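Local coordinates for cell division protein FtsX (Streptococcus pneumoniae, PDB 6HE6) that forms the membrane subunit of the FtsEX ABC transporter in cell division, its large extracellular loop interacting with the essential peptidoglycan hydrolase PcsB, at residues A[14-18]-A[83-87]; A[42-46]-A[106-112]. One frame throughout, in Å; residues are numbered along the deposited sequence.

Interaction 1 (A[14-18]-A[83-87]); sequences VYIRK and NPLYD. With CAT (dodecane-trimethylamine), chain C.
Asn83 offers its backbone O to the ammonium of Lys18, a weak hydrogen bond of 3.3 Å from NZ. Its side chain turns back on its own segment: OD1 accepts from Leu85 N, closing an Asx turn; the carbonyls of Asn83, Pro84 and Leu85 all lie near the end of the lysine. Pro84 O lies against the methylene CE of Lys18, while the proline ring turns to the bound amphiphile, its CG 3.6 Å from C7 of the dodecane-trimethylamine tail. Leu85 supplies the stronger grip on the amine, with NZ 2.9 Å from its O, although the nitrogen stands above the carbonyl plane. A bend at the last lysine torsion (chi4 -47°) turns NZ to Asn83 O and Leu85 O.

Tyr86 receives the stem of the same lysine. Lys18 CG sits over the centre of one ring face in a CH-pi contact, 4.1 Å from the centroid, so the chain runs across the phenol; NZ is too distant for more than a weak cation-pi attraction. Tyr86 CB meets CD1 of the Tyr15 ring at 3.8 Å, and Tyr86 O lies at that ring's edge. Asp87, just ahead of strand 88-93, is joined to Ile16 by its backbone: Ile16 N donates to Asp87 O (2.9 Å, 167° at the hydrogen), and a water bridges Ile16 O to Asp87 N, the latter bond weak.

The residues 83-87 thus lead into strand 88-93, which pairs antiparallel with strand 11-16. Leu85 and Asn83 lean on Tyr64 of helix 60-70, Asp87 OD1 accepts from Lys60 N, and on the other flank Tyr15 OH bonds Gln116 of strand 112-116.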
loop_
_atom_site.group_PDB
_atom_site.type_symbol
_atom_site.label_atom_id
_atom_site.label_comp_id
_atom_site.label_asym_id
_atom_site.label_seq_id
_atom_site.Cartn_x
_atom_site.Cartn_y
_atom_site.Cartn_z
ATOM N N VAL A 14 -5.221 -0.559 -0.467
ATOM C CA VAL A 14 -5.080 0.304 -1.625
ATOM C C VAL A 14 -3.774 -0.062 -2.314
ATOM O O VAL A 14 -2.695 0.178 -1.764
ATOM C CB VAL A 14 -5.104 1.784 -1.232
ATOM C CG1 VAL A 14 -4.910 2.660 -2.473
ATOM C CG2 VAL A 14 -6.401 2.113 -0.562
ATOM N N TYR A 15 -3.864 -0.634 -3.517
ATOM C CA TYR A 15 -2.689 -1.079 -4.261
ATOM C C TYR A 15 -2.174 0.027 -5.165
ATOM O O TYR A 15 -2.956 0.714 -5.822
ATOM C CB TYR A 15 -3.012 -2.326 -5.090
ATOM C CG TYR A 15 -3.362 -3.490 -4.221
ATOM C CD1 TYR A 15 -2.373 -4.235 -3.609
ATOM C CD2 TYR A 15 -4.679 -3.821 -3.972
ATOM C CE1 TYR A 15 -2.683 -5.291 -2.782
ATOM C CE2 TYR A 15 -4.998 -4.877 -3.151
ATOM C CZ TYR A 15 -3.992 -5.604 -2.554
ATOM O OH TYR A 15 -4.307 -6.660 -1.739
ATOM N N ILE A 16 -0.853 0.197 -5.192
ATOM C CA ILE A 16 -0.208 1.310 -5.880
ATOM C C ILE A 16 0.262 0.816 -7.239
ATOM O O ILE A 16 0.735 -0.324 -7.354
ATOM C CB ILE A 16 0.974 1.872 -5.063
ATOM C CG1 ILE A 16 0.513 2.350 -3.693
ATOM C CG2 ILE A 16 1.644 3.042 -5.794
ATOM C CD1 ILE A 16 1.618 2.334 -2.662
ATOM N N ARG A 17 0.126 1.665 -8.272
ATOM C CA ARG A 17 0.623 1.328 -9.604
ATOM C C ARG A 17 2.097 0.949 -9.540
ATOM O O ARG A 17 2.879 1.558 -8.807
ATOM C CB ARG A 17 0.441 2.504 -10.578
ATOM C CG ARG A 17 -1.000 2.767 -11.018
ATOM C CD ARG A 17 -1.037 3.400 -12.390
ATOM N NE ARG A 17 -0.350 2.553 -13.356
ATOM C CZ ARG A 17 0.312 3.005 -14.415
ATOM N NH1 ARG A 17 0.381 4.308 -14.650
ATOM N NH2 ARG A 17 0.913 2.155 -15.236
ATOM N N LYS A 18 2.476 -0.050 -10.339
ATOM C CA LYS A 18 3.806 -0.643 -10.240
ATOM C C LYS A 18 4.923 0.335 -10.588
ATOM O O LYS A 18 6.081 0.081 -10.245
ATOM C CB LYS A 18 3.886 -1.878 -11.140
ATOM C CG LYS A 18 3.792 -3.197 -10.384
ATOM C CD LYS A 18 4.059 -4.389 -11.291
ATOM C CE LYS A 18 4.238 -5.670 -10.480
ATOM N NZ LYS A 18 5.160 -5.496 -9.310
ATOM N N ASN A 83 9.590 -9.433 -8.013
ATOM C CA ASN A 83 8.388 -9.599 -7.200
ATOM C C ASN A 83 7.196 -9.068 -7.988
ATOM O O ASN A 83 7.178 -7.882 -8.335
ATOM C CB ASN A 83 8.536 -8.847 -5.858
ATOM C CG ASN A 83 7.457 -9.205 -4.873
ATOM O OD1 ASN A 83 6.328 -9.513 -5.260
ATOM N ND2 ASN A 83 7.780 -9.137 -3.586
ATOM N N PRO A 84 6.204 -9.896 -8.320
ATOM C CA PRO A 84 5.050 -9.417 -9.095
ATOM C C PRO A 84 3.948 -8.767 -8.273
ATOM O O PRO A 84 2.967 -8.298 -8.864
ATOM C CB PRO A 84 4.526 -10.704 -9.745
ATOM C CG PRO A 84 4.852 -11.762 -8.759
ATOM C CD PRO A 84 6.185 -11.358 -8.152
ATOM N N LEU A 85 4.069 -8.744 -6.950
ATOM C CA LEU A 85 3.036 -8.164 -6.102
ATOM C C LEU A 85 3.106 -6.636 -6.140
ATOM O O LEU A 85 4.057 -6.042 -6.649
ATOM C CB LEU A 85 3.167 -8.678 -4.669
ATOM C CG LEU A 85 3.193 -10.203 -4.489
ATOM C CD1 LEU A 85 3.367 -10.593 -3.016
ATOM C CD2 LEU A 85 1.922 -10.838 -5.079
ATOM N N TYR A 86 2.077 -6.001 -5.589
ATOM C CA TYR A 86 1.930 -4.549 -5.610
ATOM C C TYR A 86 2.150 -3.995 -4.214
ATOM O O TYR A 86 1.572 -4.509 -3.249
ATOM C CB TYR A 86 0.535 -4.150 -6.096
ATOM C CG TYR A 86 0.313 -4.258 -7.581
ATOM C CD1 TYR A 86 0.528 -5.457 -8.253
ATOM C CD2 TYR A 86 -0.127 -3.162 -8.314
ATOM C CE1 TYR A 86 0.325 -5.559 -9.615
ATOM C CE2 TYR A 86 -0.332 -3.256 -9.676
ATOM C CZ TYR A 86 -0.104 -4.458 -10.319
ATOM O OH TYR A 86 -0.306 -4.558 -11.672
ATOM N N ASP A 87 2.980 -2.948 -4.101
ATOM C CA ASP A 87 2.984 -2.108 -2.905
ATOM C C ASP A 87 1.566 -1.665 -2.581
ATOM O O ASP A 87 0.734 -1.473 -3.477
ATOM C CB ASP A 87 3.859 -0.865 -3.100
ATOM C CG ASP A 87 5.337 -1.184 -3.177
ATOM O OD1 ASP A 87 5.732 -2.331 -2.859
ATOM O OD2 ASP A 87 6.106 -0.269 -3.541
HETATM C C1 CAT C . 10.258 -13.140 -5.831
HETATM C C2 CAT C . 9.194 -14.124 -5.318
HETATM C C3 CAT C . 7.786 -13.712 -5.779
HETATM C C4 CAT C . 6.811 -14.900 -5.859
HETATM C C5 CAT C . 5.404 -14.388 -6.212
HETATM C C6 CAT C . 4.415 -15.493 -6.620
HETATM C C7 CAT C . 3.870 -15.175 -8.016
HETATM C C8 CAT C . 2.475 -15.744 -8.299
HETATM C C9 CAT C . 1.748 -14.744 -9.205
HETATM C C10 CAT C . 0.548 -15.373 -9.909
HETATM C C11 CAT C . -0.591 -14.349 -9.944
HETATM C C12 CAT C . -1.140 -14.209 -11.364
HETATM C CA1 CAT C . 12.039 -11.626 -5.261
HETATM C CB1 CAT C . 10.309 -12.105 -3.707
HETATM C CC1 CAT C . 11.949 -13.754 -4.263
HETATM N NE1 CAT C . 11.133 -12.662 -4.768
HETATM O O HOH W 1 3.282 -1.344 -6.596
#

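Interaction 2 (A[42-46]-A[106-112]); sequences VYDSL and AKKIEGV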
loop_
_atom_site.group_PDB
_atom_site.type_symbol
_atom_site.label_atom_id
_atom_site.label_comp_id
_atom_site.label_asym_id
_atom_site.label_seq_id
_atom_site.Cartn_x
_atom_site.Cartn_y
_atom_site.Cartn_z
ATOM N N VAL A 42 -0.038 9.597 -2.899
ATOM C CA VAL A 42 -1.184 8.742 -2.605
ATOM C C VAL A 42 -1.459 8.709 -1.111
ATOM O O VAL A 42 -2.621 8.795 -0.683
ATOM C CB VAL A 42 -0.954 7.332 -3.162
ATOM C CG1 VAL A 42 -2.105 6.424 -2.764
ATOM C CG2 VAL A 42 -0.777 7.400 -4.676
ATOM N N TYR A 43 -0.399 8.589 -0.299
ATOM C CA TYR A 43 -0.545 8.606 1.155
ATOM C C TYR A 43 -1.366 9.810 1.594
ATOM O O TYR A 43 -2.355 9.667 2.318
ATOM C CB TYR A 43 0.841 8.602 1.841
ATOM C CG TYR A 43 0.802 8.878 3.343
ATOM C CD1 TYR A 43 0.620 7.849 4.256
ATOM C CD2 TYR A 43 0.921 10.176 3.840
ATOM C CE1 TYR A 43 0.566 8.106 5.626
ATOM C CE2 TYR A 43 0.864 10.436 5.193
ATOM C CZ TYR A 43 0.693 9.395 6.078
ATOM O OH TYR A 43 0.636 9.670 7.416
ATOM N N ASP A 44 -1.011 11.002 1.109
ATOM C CA ASP A 44 -1.634 12.224 1.614
ATOM C C ASP A 44 -3.120 12.300 1.267
ATOM O O ASP A 44 -3.928 12.728 2.099
ATOM C CB ASP A 44 -0.909 13.463 1.082
ATOM C CG ASP A 44 0.465 13.645 1.676
ATOM O OD1 ASP A 44 0.726 13.075 2.754
ATOM O OD2 ASP A 44 1.264 14.407 1.086
ATOM N N SER A 45 -3.499 11.883 0.052
ATOM C CA SER A 45 -4.905 11.903 -0.349
ATOM C C SER A 45 -5.738 10.963 0.508
ATOM O O SER A 45 -6.875 11.284 0.867
ATOM C CB SER A 45 -5.030 11.518 -1.820
ATOM O OG SER A 45 -4.279 12.407 -2.626
ATOM N N LEU A 46 -5.197 9.784 0.821
ATOM C CA LEU A 46 -5.869 8.873 1.741
ATOM C C LEU A 46 -5.960 9.480 3.139
ATOM O O LEU A 46 -7.045 9.550 3.727
ATOM C CB LEU A 46 -5.131 7.524 1.781
ATOM C CG LEU A 46 -5.041 6.701 0.487
ATOM C CD1 LEU A 46 -4.063 5.529 0.641
ATOM C CD2 LEU A 46 -6.410 6.167 0.129
ATOM N N ALA A 106 -10.857 6.098 -3.189
ATOM C CA ALA A 106 -9.461 5.682 -3.317
ATOM C C ALA A 106 -9.123 5.274 -4.746
ATOM O O ALA A 106 -8.015 5.542 -5.223
ATOM C CB ALA A 106 -9.152 4.540 -2.352
ATOM N N LYS A 107 -10.051 4.614 -5.449
ATOM C CA LYS A 107 -9.740 4.211 -6.817
ATOM C C LYS A 107 -9.570 5.431 -7.720
ATOM O O LYS A 107 -8.915 5.332 -8.761
ATOM C CB LYS A 107 -10.820 3.257 -7.370
ATOM C CG LYS A 107 -10.303 2.088 -8.278
ATOM C CD LYS A 107 -9.341 2.561 -9.370
ATOM C CE LYS A 107 -8.960 1.503 -10.389
ATOM N NZ LYS A 107 -7.685 1.921 -11.054
ATOM N N LYS A 108 -10.085 6.593 -7.312
ATOM C CA LYS A 108 -9.992 7.815 -8.103
ATOM C C LYS A 108 -8.690 8.582 -7.888
ATOM O O LYS A 108 -8.455 9.573 -8.580
ATOM C CB LYS A 108 -11.191 8.718 -7.800
ATOM C CG LYS A 108 -12.480 8.177 -8.397
ATOM C CD LYS A 108 -13.519 9.258 -8.584
ATOM C CE LYS A 108 -14.401 9.363 -7.360
ATOM N NZ LYS A 108 -15.835 9.492 -7.735
ATOM N N ILE A 109 -7.841 8.156 -6.959
ATOM C CA ILE A 109 -6.554 8.807 -6.751
ATOM C C ILE A 109 -5.593 8.357 -7.843
ATOM O O ILE A 109 -5.479 7.160 -8.128
ATOM C CB ILE A 109 -5.994 8.468 -5.361
ATOM C CG1 ILE A 109 -6.957 8.935 -4.260
ATOM C CG2 ILE A 109 -4.604 9.083 -5.205
ATOM C CD1 ILE A 109 -6.560 8.505 -2.859
ATOM N N GLU A 110 -4.901 9.302 -8.472
ATOM C CA GLU A 110 -3.969 8.889 -9.508
ATOM C C GLU A 110 -2.730 8.289 -8.865
ATOM O O GLU A 110 -2.169 8.843 -7.914
ATOM C CB GLU A 110 -3.604 10.045 -10.432
ATOM C CG GLU A 110 -3.078 9.581 -11.811
ATOM C CD GLU A 110 -3.667 8.241 -12.292
ATOM O OE1 GLU A 110 -4.908 8.099 -12.378
ATOM O OE2 GLU A 110 -2.876 7.328 -12.605
ATOM N N GLY A 111 -2.316 7.149 -9.394
ATOM C CA GLY A 111 -1.327 6.287 -8.801
ATOM C C GLY A 111 -1.904 5.020 -8.206
ATOM O O GLY A 111 -1.179 4.028 -8.077
ATOM N N VAL A 112 -3.190 5.023 -7.850
ATOM C CA VAL A 112 -3.842 3.838 -7.295
ATOM C C VAL A 112 -4.146 2.868 -8.434
ATOM O O VAL A 112 -4.821 3.230 -9.404
ATOM C CB VAL A 112 -5.126 4.212 -6.541
ATOM C CG1 VAL A 112 -5.985 2.972 -6.291
ATOM C CG2 VAL A 112 -4.803 4.913 -5.239
#
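Ile109 drives its CD1 methyl between Ser45 and Leu46 of the helix, 3.5 Å from Ser45 CB and 3.8 Å from Leu46 CD2. With CG1 anti to the carbonyl carbon (chi1 -60°), the longer branch reaches the helix surface. Leu46 CD2 also meets the methyl of Ala106 (4.0 Å from its CB), so one leucine methyl touches both Ala106 of helix 99-107 and Ile109 beyond it.

One helical turn earlier, Val42 divides its branches: CG1 packs on Val112 CG2 at 4.0 Å, the two side chains crossing roughly at right angles, and CG2 faces Glu110 O at 3.8 Å. Here Ile109 to Val112 form a type II beta turn, closed by Val112 N to Ile109 O. Gly111 takes its third position at phi 107°, the positive phi usual there for glycine, with its CA against Val42 CG2.

Val42, Leu46, Ala106 and Val112 are the buried part. Ser45 is the partly exposed margin, its CB still close-packed and its OG returned to Lys41 O; the loose side is exposed Glu110, whose side chain starts away from the helix.

On the sheet side, Leu46, Ala106 and Val112 all touch Val14. Strands 11-16, 52-58, 88-93 and 112-116 with helices 41-47 and 99-107 make a ferredoxin-like core, consistent with the dimeric alpha/beta barrel clan; hairpin 26-35 and the helix 60-70 region are insertions.

The two contacts share strand 11-16 and its neighbours. Interaction 2 is a buried apolar seam between helix 41-47 and the end of helix 99-107 with the beta turn that leads into strand 112-116, whereas interaction 1 is only partly buried, relies on backbone carbonyls, an ammonium, a water and aromatic rings at the end of the strand, and includes two residues of the amphiphile site. They meet directly: Val14 CG1 packs on Val112 CG2 at 3.6 Å, and Arg17 N probably donates to Gly111 O at 2.7 Å, tying the beta turn of 106-112 to the end of 14-18. Their segments alternate along the chain, and both contacts lie within the extracellular domain.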